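Local coordinates for protein post-proline cleaving enzyme (Rickettsia typhi, PDB 4HVT) that probably acts as a serine-type oligopeptidase of the prolyl oligopeptidase family, cutting peptides on the carboxyl side of proline, at residues F312-H326 against S335-T347. Sequence-based numbering, arbitrary orientation. Where two conformers were deposited one is given.
Sequences FKSHNIKAGSLVALH and SDKTSLKILFTPT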
loop_
_atom_site.group_PDB
_atom_site.type_symbol
_atom_site.label_atom_id
_atom_site.label_comp_id
_atom_site.label_asym_id
_atom_site.label_seq_id
_atom_site.Cartn_x
_atom_site.Cartn_y
_atom_site.Cartn_z
ATOM N N PHE A 312 -13.376 -23.452 17.640
ATOM C CA PHE A 312 -12.152 -23.859 18.357
ATOM C C PHE A 312 -12.603 -24.419 19.704
ATOM O O PHE A 312 -13.079 -23.671 20.542
ATOM C CB PHE A 312 -11.149 -22.676 18.504
ATOM C CG PHE A 312 -9.926 -23.030 19.307
ATOM C CD1 PHE A 312 -8.933 -23.849 18.766
ATOM C CD2 PHE A 312 -9.800 -22.614 20.634
ATOM C CE1 PHE A 312 -7.817 -24.188 19.510
ATOM C CE2 PHE A 312 -8.688 -22.960 21.387
ATOM C CZ PHE A 312 -7.695 -23.764 20.824
ATOM N N LYS A 313 -12.513 -25.739 19.876
ATOM C CA LYS A 313 -12.998 -26.429 21.085
ATOM C C LYS A 313 -14.462 -26.028 21.342
ATOM O O LYS A 313 -15.302 -26.248 20.462
ATOM C CB LYS A 313 -12.054 -26.145 22.263
ATOM C CG LYS A 313 -10.615 -26.584 21.962
ATOM C CD LYS A 313 -9.802 -26.852 23.221
ATOM C CE LYS A 313 -8.332 -26.524 23.027
ATOM N NZ LYS A 313 -7.462 -27.413 23.855
ATOM N N SER A 314 -14.759 -25.387 22.470
ATOM C CA SER A 314 -16.140 -25.023 22.811
ATOM C C SER A 314 -16.661 -23.765 22.081
ATOM O O SER A 314 -17.887 -23.579 21.940
ATOM C CB SER A 314 -16.275 -24.813 24.331
ATOM N N HIS A 315 -15.731 -22.943 21.591
ATOM C CA HIS A 315 -15.997 -21.556 21.199
ATOM C C HIS A 315 -16.151 -21.410 19.691
ATOM O O HIS A 315 -15.524 -22.135 18.938
ATOM C CB HIS A 315 -14.841 -20.688 21.691
ATOM C CG HIS A 315 -14.569 -20.842 23.156
ATOM N ND1 HIS A 315 -13.681 -21.776 23.652
ATOM C CD2 HIS A 315 -15.109 -20.226 24.234
ATOM C CE1 HIS A 315 -13.674 -21.720 24.974
ATOM N NE2 HIS A 315 -14.527 -20.783 25.352
ATOM N N ASN A 316 -17.022 -20.508 19.251
ATOM C CA ASN A 316 -16.983 -20.062 17.858
ATOM C C ASN A 316 -16.308 -18.691 17.948
ATOM O O ASN A 316 -16.888 -17.716 18.469
ATOM C CB ASN A 316 -18.401 -20.008 17.232
ATOM C CG ASN A 316 -18.389 -19.702 15.720
ATOM O OD1 ASN A 316 -17.527 -20.163 14.964
ATOM N ND2 ASN A 316 -19.364 -18.925 15.279
ATOM N N ILE A 317 -15.056 -18.635 17.540
ATOM C CA ILE A 317 -14.297 -17.380 17.572
ATOM C C ILE A 317 -14.590 -16.614 16.290
ATOM O O ILE A 317 -14.274 -17.077 15.219
ATOM C CB ILE A 317 -12.783 -17.601 17.716
ATOM C CG1 ILE A 317 -12.520 -18.613 18.840
ATOM C CG2 ILE A 317 -12.086 -16.229 17.967
ATOM C CD1 ILE A 317 -11.087 -19.040 19.013
ATOM N N LYS A 318 -15.233 -15.459 16.412
ATOM C CA LYS A 318 -15.748 -14.792 15.224
ATOM C C LYS A 318 -14.680 -14.188 14.280
ATOM O O LYS A 318 -13.610 -13.721 14.715
ATOM C CB LYS A 318 -16.768 -13.720 15.633
ATOM C CG LYS A 318 -17.972 -14.263 16.402
ATOM C CD LYS A 318 -18.943 -15.085 15.567
ATOM C CE LYS A 318 -19.885 -14.199 14.748
ATOM N NZ LYS A 318 -20.612 -14.950 13.672
ATOM N N ALA A 319 -14.960 -14.258 12.991
ATOM C CA ALA A 319 -14.189 -13.586 11.942
ATOM C C ALA A 319 -13.854 -12.164 12.359
ATOM O O ALA A 319 -14.751 -11.450 12.881
ATOM C CB ALA A 319 -14.996 -13.591 10.640
ATOM N N GLY A 320 -12.598 -11.758 12.175
ATOM C CA GLY A 320 -12.125 -10.423 12.584
ATOM C C GLY A 320 -11.544 -10.313 13.985
ATOM O O GLY A 320 -11.028 -9.266 14.361
ATOM N N SER A 321 -11.589 -11.402 14.747
ATOM C CA SER A 321 -10.971 -11.490 16.052
ATOM C C SER A 321 -9.463 -11.629 15.978
ATOM O O SER A 321 -8.903 -12.089 14.978
ATOM C CB SER A 321 -11.521 -12.702 16.854
ATOM O OG SER A 321 -12.952 -12.632 17.006
ATOM N N LEU A 322 -8.824 -11.205 17.058
ATOM C CA LEU A 322 -7.396 -11.400 17.236
ATOM C C LEU A 322 -7.188 -12.391 18.367
ATOM O O LEU A 322 -7.699 -12.208 19.455
ATOM C CB LEU A 322 -6.694 -10.091 17.568
ATOM C CG LEU A 322 -5.144 -10.181 17.452
ATOM C CD1 LEU A 322 -4.685 -10.091 15.993
ATOM C CD2 LEU A 322 -4.485 -9.064 18.271
ATOM N N VAL A 323 -6.405 -13.432 18.107
ATOM C CA VAL A 323 -6.029 -14.360 19.164
ATOM C C VAL A 323 -4.499 -14.346 19.392
ATOM O O VAL A 323 -3.731 -13.832 18.538
ATOM C CB VAL A 323 -6.431 -15.814 18.794
ATOM C CG1 VAL A 323 -7.934 -15.948 18.497
ATOM C CG2 VAL A 323 -5.608 -16.297 17.592
ATOM N N ALA A 324 -4.086 -14.820 20.574
ATOM C CA ALA A 324 -2.719 -14.948 20.897
ATOM C C ALA A 324 -2.500 -16.338 21.404
ATOM O O ALA A 324 -3.398 -16.949 22.011
ATOM C CB ALA A 324 -2.352 -13.980 21.987
ATOM N N LEU A 325 -1.300 -16.823 21.143
ATOM C CA LEU A 325 -0.887 -18.149 21.642
ATOM C C LEU A 325 0.626 -18.224 21.724
ATOM O O LEU A 325 1.386 -17.562 21.027
ATOM C CB LEU A 325 -1.399 -19.319 20.802
ATOM C CG LEU A 325 -1.027 -19.485 19.329
ATOM C CD1 LEU A 325 -1.341 -20.865 18.781
ATOM C CD2 LEU A 325 -1.657 -18.397 18.399
ATOM N N HIS A 326 1.080 -19.103 22.563
ATOM C CA HIS A 326 2.514 -19.419 22.588
ATOM C C HIS A 326 2.964 -20.035 21.275
ATOM O O HIS A 326 2.217 -20.836 20.658
ATOM C CB HIS A 326 2.850 -20.404 23.710
ATOM C CG HIS A 326 4.313 -20.457 24.025
ATOM N ND1 HIS A 326 5.164 -21.445 23.568
ATOM C CD2 HIS A 326 5.061 -19.670 24.837
ATOM C CE1 HIS A 326 6.384 -21.216 24.015
ATOM N NE2 HIS A 326 6.354 -20.129 24.780
ATOM N N SER A 335 -6.640 -30.098 20.065
ATOM C CA SER A 335 -6.643 -30.804 21.384
ATOM C C SER A 335 -5.461 -30.463 22.297
ATOM O O SER A 335 -5.622 -30.392 23.506
ATOM C CB SER A 335 -6.655 -32.329 21.205
ATOM O OG SER A 335 -7.972 -32.802 21.123
ATOM N N ASP A 336 -4.281 -30.309 21.705
ATOM C CA ASP A 336 -3.078 -30.002 22.451
ATOM C C ASP A 336 -2.804 -28.456 22.607
ATOM O O ASP A 336 -1.822 -28.130 23.279
ATOM C CB ASP A 336 -1.861 -30.749 21.825
ATOM C CG ASP A 336 -1.950 -32.328 21.928
ATOM O OD1 ASP A 336 -2.622 -32.853 22.821
ATOM O OD2 ASP A 336 -1.306 -33.055 21.121
ATOM N N LYS A 337 -3.640 -27.536 22.054
ATOM C CA LYS A 337 -3.429 -25.991 22.110
ATOM C C LYS A 337 -3.837 -25.108 23.352
ATOM O O LYS A 337 -4.631 -24.063 23.273
ATOM C CB LYS A 337 -4.086 -25.270 20.975
ATOM C CG LYS A 337 -3.379 -25.296 19.640
ATOM C CD LYS A 337 -4.196 -24.475 18.664
ATOM C CE LYS A 337 -3.311 -23.993 17.550
ATOM N NZ LYS A 337 -2.789 -25.111 16.713
ATOM N N THR A 338 -3.140 -25.389 24.411
ATOM C CA THR A 338 -3.570 -24.950 25.706
ATOM C C THR A 338 -3.446 -23.442 25.949
ATOM O O THR A 338 -4.101 -22.929 26.842
ATOM C CB THR A 338 -2.754 -25.688 26.782
ATOM O OG1 THR A 338 -1.387 -25.293 26.687
ATOM C CG2 THR A 338 -2.842 -27.221 26.617
ATOM N N SER A 339 -2.634 -22.721 25.176
ATOM C CA SER A 339 -2.355 -21.309 25.463
ATOM C C SER A 339 -3.233 -20.304 24.722
ATOM O O SER A 339 -3.017 -19.078 24.868
ATOM C CB SER A 339 -0.882 -20.955 25.166
ATOM O OG SER A 339 -0.630 -21.032 23.795
ATOM N N LEU A 340 -4.168 -20.741 23.898
ATOM C CA LEU A 340 -4.820 -19.777 23.027
ATOM C C LEU A 340 -5.751 -18.871 23.820
ATOM O O LEU A 340 -6.519 -19.351 24.664
ATOM C CB LEU A 340 -5.542 -20.480 21.882
ATOM C CG LEU A 340 -6.242 -19.505 20.953
ATOM C CD1 LEU A 340 -5.915 -19.912 19.512
ATOM C CD2 LEU A 340 -7.741 -19.463 21.230
ATOM N N LYS A 341 -5.653 -17.552 23.579
ATOM C CA LYS A 341 -6.469 -16.563 24.241
ATOM C C LYS A 341 -7.030 -15.634 23.187
ATOM O O LYS A 341 -6.383 -15.377 22.215
ATOM C CB LYS A 341 -5.647 -15.780 25.215
ATOM C CG LYS A 341 -5.044 -16.636 26.321
ATOM C CD LYS A 341 -6.139 -17.012 27.269
ATOM C CE LYS A 341 -5.637 -17.679 28.523
ATOM N NZ LYS A 341 -6.851 -17.923 29.320
ATOM N N ILE A 342 -8.219 -15.092 23.425
ATOM C CA ILE A 342 -8.805 -14.118 22.516
ATOM C C ILE A 342 -8.566 -12.706 23.041
ATOM O O ILE A 342 -8.928 -12.373 24.188
ATOM C CB ILE A 342 -10.314 -14.337 22.381
ATOM C CG1 ILE A 342 -10.574 -15.717 21.775
ATOM C CG2 ILE A 342 -10.938 -13.246 21.576
ATOM C CD1 ILE A 342 -11.921 -16.261 22.121
ATOM N N LEU A 343 -7.910 -11.904 22.251
ATOM C CA LEU A 343 -7.552 -10.531 22.669
ATOM C C LEU A 343 -8.434 -9.437 22.120
ATOM O O LEU A 343 -8.427 -8.319 22.663
ATOM C CB LEU A 343 -6.125 -10.222 22.339
ATOM C CG LEU A 343 -5.212 -11.167 23.168
ATOM C CD1 LEU A 343 -3.802 -10.733 22.934
ATOM C CD2 LEU A 343 -5.560 -11.197 24.638
ATOM N N PHE A 344 -9.193 -9.730 21.095
ATOM C CA PHE A 344 -10.052 -8.731 20.454
ATOM C C PHE A 344 -11.199 -9.466 19.819
ATOM O O PHE A 344 -10.987 -10.400 19.085
ATOM C CB PHE A 344 -9.255 -7.965 19.396
ATOM C CG PHE A 344 -10.070 -7.047 18.520
ATOM C CD1 PHE A 344 -10.673 -5.910 19.066
ATOM C CD2 PHE A 344 -10.241 -7.278 17.170
ATOM C CE1 PHE A 344 -11.446 -5.062 18.280
ATOM C CE2 PHE A 344 -10.984 -6.393 16.378
ATOM C CZ PHE A 344 -11.581 -5.288 16.927
ATOM N N THR A 345 -12.409 -8.992 20.101
ATOM C CA THR A 345 -13.639 -9.575 19.576
ATOM C C THR A 345 -14.408 -8.360 19.090
ATOM O O THR A 345 -14.945 -7.637 19.888
ATOM C CB THR A 345 -14.466 -10.308 20.676
ATOM O OG1 THR A 345 -13.684 -11.361 21.297
ATOM C CG2 THR A 345 -15.775 -10.885 20.089
ATOM N N PRO A 346 -14.445 -8.130 17.790
ATOM C CA PRO A 346 -15.025 -6.854 17.350
ATOM C C PRO A 346 -16.494 -6.776 17.571
ATOM O O PRO A 346 -17.216 -7.697 17.166
ATOM C CB PRO A 346 -14.752 -6.849 15.823
ATOM C CG PRO A 346 -14.562 -8.278 15.499
ATOM C CD PRO A 346 -13.935 -8.917 16.680
ATOM N N THR A 347 -16.953 -5.650 18.109
ATOM C CA THR A 347 -18.374 -5.292 18.025
ATOM C C THR A 347 -18.708 -4.814 16.600
ATOM O O THR A 347 -17.870 -4.708 15.721
ATOM C CB THR A 347 -18.779 -4.237 19.091
ATOM O OG1 THR A 347 -18.085 -2.984 18.900
ATOM C CG2 THR A 347 -18.459 -4.774 20.513
HETATM O O HOH W 1 -13.863 -13.508 19.452
#
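L340 sets its CD2 against the ring of F312, 3.6 Å from CE2, and has more surface buried here than any other residue. I317 CD1 packs on the same methyl, while CD1 lies 4.1 Å from V323 CG2. These positions belong to one of two modelled conformers of L340, so the placing of its methyls is less certain. F312 has CG anti to its own nitrogen (chi1 176°), which aims the ring at the 335-347 segment; there, in this conformer, L340 CD1 lies over one ring face, and K337 CD approaches CE1 obliquely at 3.7 Å. K337 then runs its CE past L325 CD1, and its ammonium is held by backbone oxygens of N287, D329 and K332.

L322, the third main contributor, meets F344 CB to CB at 3.8 Å and sits at a classic beta bulge. Both L343 and F344 face it, so L322 O takes a good bond from L343 N (2.8 Å) and a weak one from F344 N, while L322 N donates to F344 O. Beyond the bulge the antiparallel pairing is regular, with A324 and K341 bonded both ways. At the far end S339 OG accepts from H326 N at 2.9 Å and is also bonded to D329. Near the other end a water bridges S321 OG and T345 OG1.

This is the outer pair of a four-stranded antiparallel sheet, consistent with one blade of the N-terminal beta-propeller. Strand 301-305 flanks 322-326 on its other edge. L322 and F344 pack against F352 of strand 350-357, A324 and L343 against W384 of strand 383-384, and the small hairpin 310-317 packs over the V323 and I342 face.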